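Local coordinates for protein Rna-directed RNA polymerase (Infectious pancreatic necrosis virus, PDB 3ZED) that probably copies viral RNA as an RNA-dependent RNA polymerase, adding ribonucleotides to a growing strand, and occurs both free and covalently attached to the genomic RNA, at residues R181-K185 with E508-N514; G406-C410 with Y467-S471; F140-T146 with N624-T629; T534-D538 with P549-K554; A724-L728 with T761-A765. All blocks are in the same frame, centred on the assembly; numbering follows the deposited sequence.

Contact 1: R181-K185 with E508-N514; sequences RNPNK and EEKTGIN. With K (potassium ion), chain K.
Asn-182 and Asn-514 meet at a potassium site, in the sequence region assigned to the palm family, where the loop 181-185 closes over the C-terminal end of helix 507-511. The ion draws in O of Asn-182 and O of Gly-512, each at 2.6 Å, together with the OD1 atoms of Asn-184 and Asn-514; O of Val-177 and OD1 of Asn-409 complete the six ligands. ND2 of Asn-184 goes to Ala-408 O. This is the tight, buried part. Gly-512 leaves the helix with positive phi, its carbonyl on the ion, and without a side chain it lets the backbones come within 4.4 Å between CA of Asn-184 and CA of Gly-512. Thr-511 OG1 accepts from Ile-513 N in an ST turn at the same exit and is also hydrogen-bonded to Leu-507 O. The amide of Asn-182 slides past that of Asn-514, and its ND2 donates to Asn-514 OD1 (2.8 Å) from above the carbonyl plane; the same oxygen binds the ion.

The outer side is looser and wetter. Arg-181 is exposed, yet its extended chain carries NH1 and NH2 end-on to Glu-508, one nitrogen to each carboxylate oxygen, with the two planes 41° apart; Glu-404 is a second acid partner. Water 3 bridges O of Lys-185 and O of Thr-511. Lys-185 NZ donates to Glu-509 O at 2.8 Å, tilted 19° from the carbonyl plane.

Contact 2: G406-C410 with Y467-S471; sequences GEANC and YGQGS. With K (potassium ion), chain K.
Glu-407 and Gln-469 join two loops in the catalytic RdRp region, in a partly buried contact that mixes backbone and side-chain bonding. Segment 406-410 follows strand 397-403, and its sequence position is consistent with the end of polymerase motif A; the glycine-rich 467-471, leading into helix 476-493, is consistent with the motif B loop. The centre is Glu-407 O, which accepts from Gln-469 N across the contact (2.9 Å) and from Cys-410 N within its own short 3-10 turn, the two donors arriving from opposite faces of the carbonyl plane. Gly-468, at positive phi, presses CA against the turn, with a CA-H...O contact of 3.2 Å to Cys-410 O. CG of Gln-469 packs 3.7 Å from Glu-407 CB, while its amide goes on to Asn-479.

A bend at chi2 (90°) swings the carboxylate of Glu-407 out to the far end of the other loop. There Ser-471 OG donates to OE2 at 2.7 Å, from well above the carboxylate plane. Asn-409 faces the other way, its OD1 binding the potassium ion. The chemistry thus implies two points of fixing: a carbonyl that accepts two N-H groups joins the loops at one, and a hydroxyl-carboxylate bond joins them at the other.

Contact 3: F140-T146 with N624-T629; sequences FPTGPET and NPLLET
Phe-140 and Pro-625 bring together the starts of two helices, 143-156 and 625-645, from sequence regions assigned to the palm and the thumb. Pro-625 CB sits over the centre of the Phe-140 ring, 3.6 Å from its centroid and 13° off the normal, a clear CH-pi contact in which the side chains slide past each other in opposite directions. The phenyl group gets there with chi1 at -65°, CG lying beside its own backbone N. At the ring's edge, in its plane, Leu-626 CD1 comes to 3.9 Å from Phe-140 CD2. The other methyl of the same leucine, CD2, lies 3.3 Å from Gly-143 O, just where the type I beta turn from Phe-140 to Gly-143 runs into the first helix.

The second helix opens with Asn-624 as its N-cap. OD1 accepts from Leu-627 N at 3.1 Å, the capping bond, while its NH2 faces Thr-146. ND2 donates to Thr-146 OG1 at 3.1 Å, with the hydroxyl oxygen in the amide plane, and CG2 of the same threonine packs 3.4 Å from Asn-624 OD1. The one side chain caps the start of its helix and also crosses to the other. Water 5 bridges the two segments, accepting from Leu-626 N, donating to Asn-624 OD1 and hydrogen-bonded to Thr-142 OG1. Leu-131 and Phe-134 of helix 125-137 cover Leu-626 in turn, and Pro-548 and Pro-552 pack against Pro-625.

Contact 4: T534-D538 with P549-K554; sequences TAPQD and PIRPGK
Asp-538, Pro-536 and Thr-534 face 549-554 in turn and bury the most surface, holding together the two ends of a long loop between helix 524-533 and strand 556-560, in the region assigned to the thumb. Asp-538 takes one end. The chi1 of 62° tucks the carboxylate in over its own backbone, and OD2 accepts from Ile-550 N at 3.1 Å on its syn lone pair, while the CG1 branch of Ile-550 lies alongside. The second oxygen, OD1, accepts a hydrogen bond from water 7, which itself accepts from Arg-551 N, so both carboxylate oxygens reach the same piece of backbone.

Pro-536 fills the middle. Its CG presses on Pro-549 CB at 3.5 Å, closer than usual carbon contact, and the two rings cross obliquely; its CD faces the bare backbone of Gly-553, at 3.7 Å from N.

Thr-534 holds the other end. Its OG1 accepts from Lys-554 N at 2.9 Å in a nearly straight bond (169°) and is also hydrogen-bonded to Glu-530 O in the preceding helix. Alongside, water 6 donates to both Thr-534 O and Arg-551 O.

Side-chain oxygens accepting backbone N-H groups hold two irregular chains at both ends, with prolines between and two waters bridging backbone and carboxylate groups.

Contact 5: A724-L728 with T761-A765; sequences AVWRL and TEELA
Ala-724 and Thr-761 lie where helix 724-732 packs on helix 757-771, a buried helix pair in the C-terminal region. The local axes run at 35° to each other and approach to 8.9 Å, so the N-to-C directions are roughly the same.

The apolar contacts come first. Small residues allow the close approach: Ala-724 CB rests 3.7 Å from Glu-762 CA, and Ala-765 CB faces Ala-724 CB at 4.2 Å. Leu-728 lays its two methyls along one face of the partner helix, CD1 3.6 Å from Thr-761 CG2 and CD2 4.0 Å from Ala-765 CB. Thr-761 turns its methyl into the interface because CG2 lies anti to the backbone N; Val-725 CG2 touches it as well. Its hydroxyl looks back along its own helix to Trp-757 O. Ala-746 and Ala-750 of helix 740-752 pack on Leu-728 and on the Val-725 and Thr-761 pair.

The polar contact is a single salt bridge at the partly exposed margin. Arg-727 NH2 donates to Glu-762 OE2 at 2.6 Å, using the oxygen's syn lone pair, and the guanidinium and carboxylate planes are only 18° apart. Two bends make this possible: Arg-727 folds at chi3 (-90°), laying its guanidinium over Ala-724 CA, and Glu-762 folds at chi2. NH2 also donates to Lys-722 O, outside both segments.

Methyl groups thus fill the space between the helices, while a one-sided, nearly coplanar ion pair joins them at the partly exposed margin.

Contacts 1 and 2 form one unit in the palm family region: both bind the same potassium ion, and Asn-184 ND2 and Asn-514 N reach Ala-408 O and Asn-409 OD1 in probable hydrogen bonds. Contact 2, the most central of the five, combines one backbone bond with one side-chain bond and gives the ion a single ligand, whereas contact 1 gives four and adds a salt bridge on its exposed side. Contacts 3 and 4 touch far out on one side, where Pro-625 and Pro-141 pack on 549-554; contact 3 is partly buried, with helix capping and a ring face, and contact 4 is a watery surface clasp. Contact 5, on the opposite side, is a buried methyl-packed helix pair.

Contact 1: R181-K185 with E508-N514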
# COMPACT_ATOMS: atom_id res chain seq x y z
N ARG B 181 -2.78 -13.13 -21.53
CA ARG B 181 -1.89 -14.30 -21.68
C ARG B 181 -1.98 -15.27 -20.48
O ARG B 181 -1.82 -16.48 -20.67
CB ARG B 181 -0.43 -13.84 -21.88
CG ARG B 181 0.20 -13.08 -20.70
CD ARG B 181 1.68 -12.86 -20.97
NE ARG B 181 2.38 -12.24 -19.85
CZ ARG B 181 2.96 -12.90 -18.85
NH1 ARG B 181 2.92 -14.23 -18.82
NH2 ARG B 181 3.57 -12.25 -17.88
N ASN B 182 -2.20 -14.73 -19.27
CA ASN B 182 -2.24 -15.52 -18.05
C ASN B 182 -3.41 -15.05 -17.18
O ASN B 182 -3.22 -14.28 -16.23
CB ASN B 182 -0.87 -15.42 -17.32
CG ASN B 182 -0.76 -16.31 -16.11
OD1 ASN B 182 -1.15 -17.48 -16.13
ND2 ASN B 182 -0.30 -15.75 -15.01
N PRO B 183 -4.65 -15.49 -17.52
CA PRO B 183 -5.83 -15.06 -16.74
C PRO B 183 -5.74 -15.38 -15.26
O PRO B 183 -5.18 -16.40 -14.86
CB PRO B 183 -6.98 -15.85 -17.39
CG PRO B 183 -6.51 -16.13 -18.78
CD PRO B 183 -5.05 -16.41 -18.61
N ASN B 184 -6.30 -14.48 -14.44
CA ASN B 184 -6.32 -14.60 -12.98
C ASN B 184 -6.96 -15.88 -12.54
O ASN B 184 -7.85 -16.39 -13.21
CB ASN B 184 -7.07 -13.43 -12.36
CG ASN B 184 -6.37 -12.11 -12.49
OD1 ASN B 184 -5.19 -12.04 -12.86
ND2 ASN B 184 -7.09 -11.04 -12.22
N LYS B 185 -6.49 -16.41 -11.41
CA LYS B 185 -7.07 -17.61 -10.81
C LYS B 185 -7.38 -17.34 -9.35
O LYS B 185 -6.59 -16.72 -8.65
CB LYS B 185 -6.13 -18.82 -10.93
CG LYS B 185 -5.98 -19.34 -12.34
CD LYS B 185 -4.98 -20.45 -12.42
CE LYS B 185 -4.97 -20.99 -13.83
NZ LYS B 185 -4.17 -22.23 -13.91
N GLU B 508 3.66 -18.99 -13.20
CA GLU B 508 2.72 -17.95 -13.65
C GLU B 508 1.37 -18.58 -13.97
O GLU B 508 0.35 -18.17 -13.43
CB GLU B 508 3.25 -17.20 -14.87
CG GLU B 508 4.27 -16.11 -14.61
CD GLU B 508 4.45 -15.22 -15.83
OE1 GLU B 508 4.64 -15.76 -16.95
OE2 GLU B 508 4.30 -13.99 -15.69
N GLU B 509 1.38 -19.63 -14.83
CA GLU B 509 0.18 -20.36 -15.23
C GLU B 509 -0.40 -21.15 -14.07
O GLU B 509 -1.62 -21.20 -13.93
CB GLU B 509 0.49 -21.28 -16.42
CG GLU B 509 -0.70 -22.10 -16.90
CD GLU B 509 -0.48 -22.96 -18.13
OE1 GLU B 509 0.68 -23.14 -18.56
OE2 GLU B 509 -1.50 -23.45 -18.67
N LYS B 510 0.45 -21.77 -13.24
CA LYS B 510 -0.03 -22.56 -12.10
C LYS B 510 -0.81 -21.67 -11.09
O LYS B 510 -1.83 -22.11 -10.57
CB LYS B 510 1.16 -23.29 -11.41
CG LYS B 510 0.85 -24.11 -10.14
CD LYS B 510 0.14 -25.41 -10.42
CE LYS B 510 -0.35 -26.10 -9.15
NZ LYS B 510 0.72 -26.96 -8.57
N THR B 511 -0.38 -20.41 -10.87
CA THR B 511 -0.98 -19.51 -9.88
C THR B 511 -1.98 -18.47 -10.45
O THR B 511 -2.73 -17.85 -9.69
CB THR B 511 0.13 -18.75 -9.11
OG1 THR B 511 0.86 -17.93 -10.03
CG2 THR B 511 1.08 -19.67 -8.35
N GLY B 512 -1.93 -18.21 -11.76
CA GLY B 512 -2.74 -17.18 -12.42
C GLY B 512 -2.19 -15.79 -12.11
O GLY B 512 -2.85 -14.78 -12.38
N ILE B 513 -0.96 -15.74 -11.53
CA ILE B 513 -0.29 -14.51 -11.10
C ILE B 513 0.93 -14.28 -11.99
O ILE B 513 1.84 -15.11 -12.03
CB ILE B 513 0.06 -14.56 -9.58
CG1 ILE B 513 -1.21 -14.75 -8.72
CG2 ILE B 513 0.80 -13.28 -9.14
CD1 ILE B 513 -0.99 -15.34 -7.30
N ASN B 514 0.94 -13.15 -12.71
CA ASN B 514 2.05 -12.72 -13.56
C ASN B 514 3.15 -12.15 -12.71
O ASN B 514 2.89 -11.41 -11.77
CB ASN B 514 1.58 -11.67 -14.58
CG ASN B 514 0.52 -12.09 -15.55
OD1 ASN B 514 -0.32 -12.93 -15.25
ND2 ASN B 514 0.50 -11.49 -16.71
K K K . -2.85 -12.78 -14.09
O HOH W 1 -2.32 -11.97 -18.15
O HOH W 2 -4.54 -14.40 -10.11
O HOH W 3 -4.03 -17.27 -7.24
O HOH W 4 -3.51 -24.31 -11.25

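Contact 2: G406-C410 with Y467-S471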
# COMPACT_ATOMS: atom_id res chain seq x y z
N GLY B 406 1.05 -5.90 -10.15
CA GLY B 406 0.49 -6.64 -9.03
C GLY B 406 -1.02 -6.71 -8.86
O GLY B 406 -1.61 -7.79 -8.99
N GLU B 407 -1.62 -5.56 -8.53
CA GLU B 407 -3.05 -5.31 -8.27
C GLU B 407 -4.00 -5.96 -9.30
O GLU B 407 -5.06 -6.45 -8.92
CB GLU B 407 -3.32 -3.79 -8.23
CG GLU B 407 -2.78 -3.10 -6.98
CD GLU B 407 -1.36 -2.54 -7.04
OE1 GLU B 407 -0.51 -3.14 -7.74
OE2 GLU B 407 -1.10 -1.51 -6.39
N ALA B 408 -3.60 -5.99 -10.59
CA ALA B 408 -4.40 -6.55 -11.70
C ALA B 408 -4.59 -8.07 -11.59
O ALA B 408 -5.52 -8.60 -12.20
CB ALA B 408 -3.75 -6.20 -13.05
N ASN B 409 -3.71 -8.77 -10.83
CA ASN B 409 -3.77 -10.23 -10.62
C ASN B 409 -4.76 -10.63 -9.51
O ASN B 409 -5.05 -11.82 -9.32
CB ASN B 409 -2.38 -10.77 -10.26
CG ASN B 409 -1.35 -10.60 -11.35
OD1 ASN B 409 -1.27 -11.39 -12.29
ND2 ASN B 409 -0.52 -9.61 -11.22
N CYS B 410 -5.23 -9.64 -8.74
CA CYS B 410 -6.11 -9.89 -7.61
C CYS B 410 -7.54 -10.21 -8.02
O CYS B 410 -8.13 -9.52 -8.85
CB CYS B 410 -6.07 -8.70 -6.66
SG CYS B 410 -6.72 -9.06 -5.01
N TYR B 467 -10.23 -3.98 -13.48
CA TYR B 467 -9.72 -5.35 -13.56
C TYR B 467 -8.68 -5.53 -12.41
O TYR B 467 -7.69 -4.79 -12.35
CB TYR B 467 -9.14 -5.67 -14.95
CG TYR B 467 -10.20 -5.67 -16.04
CD1 TYR B 467 -10.53 -4.50 -16.72
CD2 TYR B 467 -10.88 -6.84 -16.37
CE1 TYR B 467 -11.50 -4.50 -17.74
CE2 TYR B 467 -11.85 -6.85 -17.39
CZ TYR B 467 -12.16 -5.67 -18.07
OH TYR B 467 -13.12 -5.65 -19.07
N GLY B 468 -8.99 -6.42 -11.47
CA GLY B 468 -8.17 -6.65 -10.28
C GLY B 468 -8.55 -5.71 -9.15
O GLY B 468 -9.63 -5.12 -9.19
N GLN B 469 -7.66 -5.56 -8.15
CA GLN B 469 -7.94 -4.68 -7.01
C GLN B 469 -7.54 -3.25 -7.35
O GLN B 469 -6.57 -3.01 -8.07
CB GLN B 469 -7.27 -5.15 -5.71
CG GLN B 469 -5.75 -5.03 -5.68
CD GLN B 469 -5.16 -5.10 -4.29
OE1 GLN B 469 -5.81 -4.78 -3.28
NE2 GLN B 469 -3.91 -5.54 -4.21
N GLY B 470 -8.29 -2.31 -6.82
CA GLY B 470 -8.02 -0.91 -7.04
C GLY B 470 -6.80 -0.48 -6.26
O GLY B 470 -6.82 -0.51 -5.03
N SER B 471 -5.73 -0.08 -6.98
CA SER B 471 -4.46 0.37 -6.40
C SER B 471 -4.65 1.59 -5.52
O SER B 471 -5.12 2.64 -5.96
CB SER B 471 -3.45 0.69 -7.51
OG SER B 471 -2.17 0.93 -6.96
K K K . -2.85 -12.78 -14.09

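Contact 3: F140-T146 with N624-T629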
# COMPACT_ATOMS: atom_id res chain seq x y z
N PHE B 140 37.04 12.88 -10.08
CA PHE B 140 36.29 11.81 -9.42
C PHE B 140 36.11 10.68 -10.44
O PHE B 140 35.52 10.93 -11.49
CB PHE B 140 34.92 12.31 -8.93
CG PHE B 140 34.91 13.37 -7.85
CD1 PHE B 140 35.72 13.24 -6.71
CD2 PHE B 140 34.04 14.45 -7.91
CE1 PHE B 140 35.66 14.18 -5.68
CE2 PHE B 140 33.98 15.40 -6.88
CZ PHE B 140 34.79 15.25 -5.77
N PRO B 141 36.60 9.43 -10.18
CA PRO B 141 36.45 8.34 -11.19
C PRO B 141 35.00 8.06 -11.63
O PRO B 141 34.79 7.73 -12.80
CB PRO B 141 37.06 7.11 -10.49
CG PRO B 141 38.02 7.69 -9.46
CD PRO B 141 37.41 9.00 -9.01
N THR B 142 34.00 8.23 -10.75
CA THR B 142 32.58 8.01 -11.07
C THR B 142 31.85 9.31 -11.48
O THR B 142 30.68 9.26 -11.87
CB THR B 142 31.83 7.35 -9.89
OG1 THR B 142 31.96 8.18 -8.74
CG2 THR B 142 32.33 5.94 -9.59
N GLY B 143 32.55 10.46 -11.37
CA GLY B 143 32.03 11.77 -11.74
C GLY B 143 31.41 11.83 -13.13
O GLY B 143 30.25 12.24 -13.27
N PRO B 144 32.13 11.41 -14.21
CA PRO B 144 31.55 11.53 -15.57
C PRO B 144 30.25 10.72 -15.74
O PRO B 144 29.30 11.22 -16.34
CB PRO B 144 32.67 11.02 -16.49
CG PRO B 144 33.94 11.29 -15.70
CD PRO B 144 33.55 10.97 -14.28
N GLU B 145 30.20 9.50 -15.17
CA GLU B 145 29.02 8.65 -15.22
C GLU B 145 27.86 9.27 -14.44
O GLU B 145 26.73 9.13 -14.88
CB GLU B 145 29.33 7.24 -14.71
CG GLU B 145 28.29 6.18 -15.08
CD GLU B 145 27.94 6.00 -16.55
OE1 GLU B 145 28.81 6.19 -17.44
OE2 GLU B 145 26.77 5.63 -16.82
N THR B 146 28.13 9.98 -13.33
CA THR B 146 27.08 10.62 -12.54
C THR B 146 26.47 11.78 -13.35
O THR B 146 25.25 11.89 -13.42
CB THR B 146 27.61 11.09 -11.18
OG1 THR B 146 28.10 9.96 -10.44
CG2 THR B 146 26.56 11.82 -10.35
N ASN B 624 28.16 9.54 -3.26
CA ASN B 624 28.45 9.82 -4.67
C ASN B 624 29.28 11.12 -4.67
O ASN B 624 28.71 12.17 -4.35
CB ASN B 624 27.17 9.93 -5.49
CG ASN B 624 27.41 10.12 -6.96
OD1 ASN B 624 28.08 11.06 -7.40
ND2 ASN B 624 26.82 9.27 -7.75
N PRO B 625 30.61 11.09 -4.95
CA PRO B 625 31.41 12.29 -4.74
C PRO B 625 31.00 13.49 -5.57
O PRO B 625 30.96 14.59 -5.03
CB PRO B 625 32.86 11.84 -5.00
CG PRO B 625 32.72 10.58 -5.80
CD PRO B 625 31.47 9.93 -5.28
N LEU B 626 30.66 13.30 -6.84
CA LEU B 626 30.22 14.45 -7.63
C LEU B 626 28.88 14.99 -7.12
O LEU B 626 28.73 16.19 -6.94
CB LEU B 626 30.12 14.11 -9.13
CG LEU B 626 30.03 15.33 -10.07
CD1 LEU B 626 31.34 16.09 -10.14
CD2 LEU B 626 29.54 14.91 -11.46
N LEU B 627 27.93 14.10 -6.88
CA LEU B 627 26.61 14.48 -6.42
C LEU B 627 26.67 15.18 -5.06
O LEU B 627 26.01 16.20 -4.89
CB LEU B 627 25.65 13.26 -6.38
CG LEU B 627 24.20 13.51 -5.94
CD1 LEU B 627 23.50 14.54 -6.85
CD2 LEU B 627 23.41 12.20 -5.92
N GLU B 628 27.47 14.62 -4.12
CA GLU B 628 27.64 15.15 -2.78
C GLU B 628 28.34 16.53 -2.83
O GLU B 628 27.92 17.42 -2.11
CB GLU B 628 28.41 14.14 -1.90
CG GLU B 628 28.92 14.66 -0.56
CD GLU B 628 27.91 15.32 0.38
OE1 GLU B 628 26.71 14.98 0.31
OE2 GLU B 628 28.35 16.11 1.23
N THR B 629 29.37 16.72 -3.68
CA THR B 629 30.06 18.01 -3.78
C THR B 629 29.08 19.09 -4.28
O THR B 629 29.00 20.15 -3.65
CB THR B 629 31.31 17.91 -4.68
OG1 THR B 629 32.04 16.72 -4.35
CG2 THR B 629 32.22 19.12 -4.54
O HOH W 5 30.62 10.84 -8.69

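Contact 4: T534-D538 with P549-K554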
# COMPACT_ATOMS: atom_id res chain seq x y z
N THR B 534 36.58 -3.39 -0.81
CA THR B 534 36.69 -2.12 -1.55
C THR B 534 36.18 -0.91 -0.75
O THR B 534 36.26 0.21 -1.28
CB THR B 534 35.96 -2.18 -2.89
OG1 THR B 534 34.57 -2.46 -2.66
CG2 THR B 534 36.60 -3.18 -3.87
N ALA B 535 35.59 -1.13 0.47
CA ALA B 535 35.10 -0.07 1.35
C ALA B 535 36.19 1.02 1.48
O ALA B 535 37.35 0.71 1.75
CB ALA B 535 34.77 -0.63 2.74
N PRO B 536 35.87 2.29 1.23
CA PRO B 536 36.92 3.31 1.27
C PRO B 536 37.43 3.58 2.67
O PRO B 536 36.73 3.34 3.65
CB PRO B 536 36.28 4.56 0.69
CG PRO B 536 34.91 4.16 0.27
CD PRO B 536 34.55 2.84 0.84
N GLN B 537 38.68 4.06 2.75
CA GLN B 537 39.30 4.43 4.00
C GLN B 537 39.07 5.92 4.27
O GLN B 537 39.17 6.39 5.41
CB GLN B 537 40.81 4.12 3.95
CG GLN B 537 41.12 2.63 3.84
CD GLN B 537 41.20 1.94 5.20
OE1 GLN B 537 41.01 2.55 6.25
NE2 GLN B 537 41.49 0.65 5.19
N ASP B 538 38.75 6.66 3.23
CA ASP B 538 38.55 8.11 3.34
C ASP B 538 37.08 8.52 3.31
O ASP B 538 36.28 7.98 2.54
CB ASP B 538 39.30 8.82 2.19
CG ASP B 538 38.81 8.46 0.80
OD1 ASP B 538 38.89 7.26 0.44
OD2 ASP B 538 38.34 9.37 0.08
N PRO B 549 33.75 9.65 -0.35
CA PRO B 549 35.01 9.01 -0.74
C PRO B 549 35.39 9.43 -2.17
O PRO B 549 34.50 9.75 -2.96
CB PRO B 549 34.67 7.52 -0.68
CG PRO B 549 33.21 7.45 -0.99
CD PRO B 549 32.62 8.69 -0.36
N ILE B 550 36.68 9.46 -2.49
CA ILE B 550 37.13 9.80 -3.85
C ILE B 550 36.68 8.65 -4.76
O ILE B 550 36.10 8.89 -5.81
CB ILE B 550 38.66 10.06 -3.89
CG1 ILE B 550 38.99 11.31 -3.02
CG2 ILE B 550 39.15 10.24 -5.35
CD1 ILE B 550 40.32 11.38 -2.43
N ARG B 551 36.87 7.42 -4.29
CA ARG B 551 36.46 6.20 -4.99
C ARG B 551 35.53 5.36 -4.08
O ARG B 551 36.01 4.65 -3.18
CB ARG B 551 37.71 5.40 -5.44
CG ARG B 551 37.44 4.32 -6.48
CD ARG B 551 38.70 3.54 -6.79
NE ARG B 551 39.77 4.37 -7.34
CZ ARG B 551 39.97 4.56 -8.64
NH1 ARG B 551 39.18 3.99 -9.54
NH2 ARG B 551 40.98 5.33 -9.06
N PRO B 552 34.19 5.46 -4.28
CA PRO B 552 33.25 4.64 -3.48
C PRO B 552 33.50 3.14 -3.62
O PRO B 552 33.99 2.66 -4.66
CB PRO B 552 31.87 4.97 -4.09
CG PRO B 552 32.06 6.21 -4.85
CD PRO B 552 33.48 6.26 -5.29
N GLY B 553 33.17 2.41 -2.56
CA GLY B 553 33.28 0.96 -2.55
C GLY B 553 32.15 0.32 -3.34
O GLY B 553 31.16 0.99 -3.68
N LYS B 554 32.31 -0.98 -3.65
CA LYS B 554 31.30 -1.78 -4.35
C LYS B 554 30.01 -1.86 -3.51
O LYS B 554 30.07 -2.19 -2.33
CB LYS B 554 31.88 -3.19 -4.58
CG LYS B 554 30.96 -4.18 -5.29
CD LYS B 554 30.86 -3.91 -6.79
CE LYS B 554 30.06 -4.96 -7.51
NZ LYS B 554 29.50 -4.41 -8.77
O HOH W 6 37.16 2.29 -2.64
O HOH W 7 38.45 6.46 -2.28

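Contact 5: A724-L728 with T761-A765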
# COMPACT_ATOMS: atom_id res chain seq x y z
N ALA B 724 -14.95 -24.31 15.20
CA ALA B 724 -16.30 -24.22 14.63
C ALA B 724 -16.61 -22.79 14.19
O ALA B 724 -17.25 -22.60 13.15
CB ALA B 724 -17.33 -24.72 15.61
N VAL B 725 -16.10 -21.78 14.94
CA VAL B 725 -16.26 -20.35 14.62
C VAL B 725 -15.61 -20.07 13.25
O VAL B 725 -16.21 -19.41 12.39
CB VAL B 725 -15.68 -19.43 15.74
CG1 VAL B 725 -15.69 -17.96 15.33
CG2 VAL B 725 -16.40 -19.64 17.08
N TRP B 726 -14.39 -20.61 13.05
CA TRP B 726 -13.62 -20.46 11.82
C TRP B 726 -14.28 -21.23 10.68
O TRP B 726 -14.33 -20.72 9.57
CB TRP B 726 -12.17 -20.94 12.04
CG TRP B 726 -11.36 -20.13 13.04
CD1 TRP B 726 -11.80 -19.14 13.86
CD2 TRP B 726 -9.96 -20.29 13.32
NE1 TRP B 726 -10.76 -18.65 14.62
CE2 TRP B 726 -9.62 -19.35 14.33
CE3 TRP B 726 -8.95 -21.13 12.81
CZ2 TRP B 726 -8.32 -19.22 14.82
CZ3 TRP B 726 -7.67 -21.02 13.33
CH2 TRP B 726 -7.36 -20.06 14.31
N ARG B 727 -14.85 -22.42 10.98
CA ARG B 727 -15.58 -23.24 10.01
C ARG B 727 -16.81 -22.49 9.49
O ARG B 727 -17.07 -22.52 8.29
CB ARG B 727 -15.98 -24.58 10.62
CG ARG B 727 -15.01 -25.67 10.27
CD ARG B 727 -15.57 -27.04 10.57
NE ARG B 727 -15.21 -27.42 11.94
CZ ARG B 727 -16.04 -27.87 12.86
NH1 ARG B 727 -17.33 -28.03 12.58
NH2 ARG B 727 -15.60 -28.17 14.08
N LEU B 728 -17.51 -21.75 10.38
CA LEU B 728 -18.66 -20.92 10.00
C LEU B 728 -18.24 -19.81 9.05
O LEU B 728 -18.97 -19.53 8.09
CB LEU B 728 -19.33 -20.32 11.25
CG LEU B 728 -20.21 -21.24 12.12
CD1 LEU B 728 -20.77 -20.48 13.29
CD2 LEU B 728 -21.36 -21.83 11.32
N THR B 761 -21.98 -23.43 18.90
CA THR B 761 -21.40 -23.06 17.60
C THR B 761 -20.99 -24.35 16.83
O THR B 761 -21.22 -24.44 15.62
CB THR B 761 -20.26 -22.07 17.81
OG1 THR B 761 -20.81 -20.92 18.47
CG2 THR B 761 -19.57 -21.66 16.50
N GLU B 762 -20.45 -25.34 17.56
CA GLU B 762 -20.05 -26.67 17.09
C GLU B 762 -21.24 -27.40 16.46
O GLU B 762 -21.11 -27.92 15.35
CB GLU B 762 -19.47 -27.48 18.27
CG GLU B 762 -18.71 -28.73 17.89
CD GLU B 762 -17.37 -28.44 17.27
OE1 GLU B 762 -16.40 -28.18 18.02
OE2 GLU B 762 -17.30 -28.42 16.02
N GLU B 763 -22.39 -27.41 17.14
CA GLU B 763 -23.61 -28.06 16.67
C GLU B 763 -24.22 -27.29 15.48
O GLU B 763 -24.70 -27.92 14.53
CB GLU B 763 -24.63 -28.20 17.82
CG GLU B 763 -24.23 -29.22 18.87
CD GLU B 763 -25.07 -29.25 20.13
OE1 GLU B 763 -26.12 -28.56 20.17
OE2 GLU B 763 -24.69 -29.97 21.09
N LEU B 764 -24.15 -25.94 15.51
CA LEU B 764 -24.70 -25.09 14.46
C LEU B 764 -23.87 -25.19 13.17
O LEU B 764 -24.46 -25.19 12.09
CB LEU B 764 -24.84 -23.63 14.92
CG LEU B 764 -26.00 -23.34 15.90
CD1 LEU B 764 -25.75 -22.09 16.70
CD2 LEU B 764 -27.33 -23.23 15.17
N ALA B 765 -22.53 -25.32 13.28
CA ALA B 765 -21.62 -25.51 12.15
C ALA B 765 -21.91 -26.85 11.46
O ALA B 765 -22.09 -26.88 10.24
CB ALA B 765 -20.17 -25.45 12.62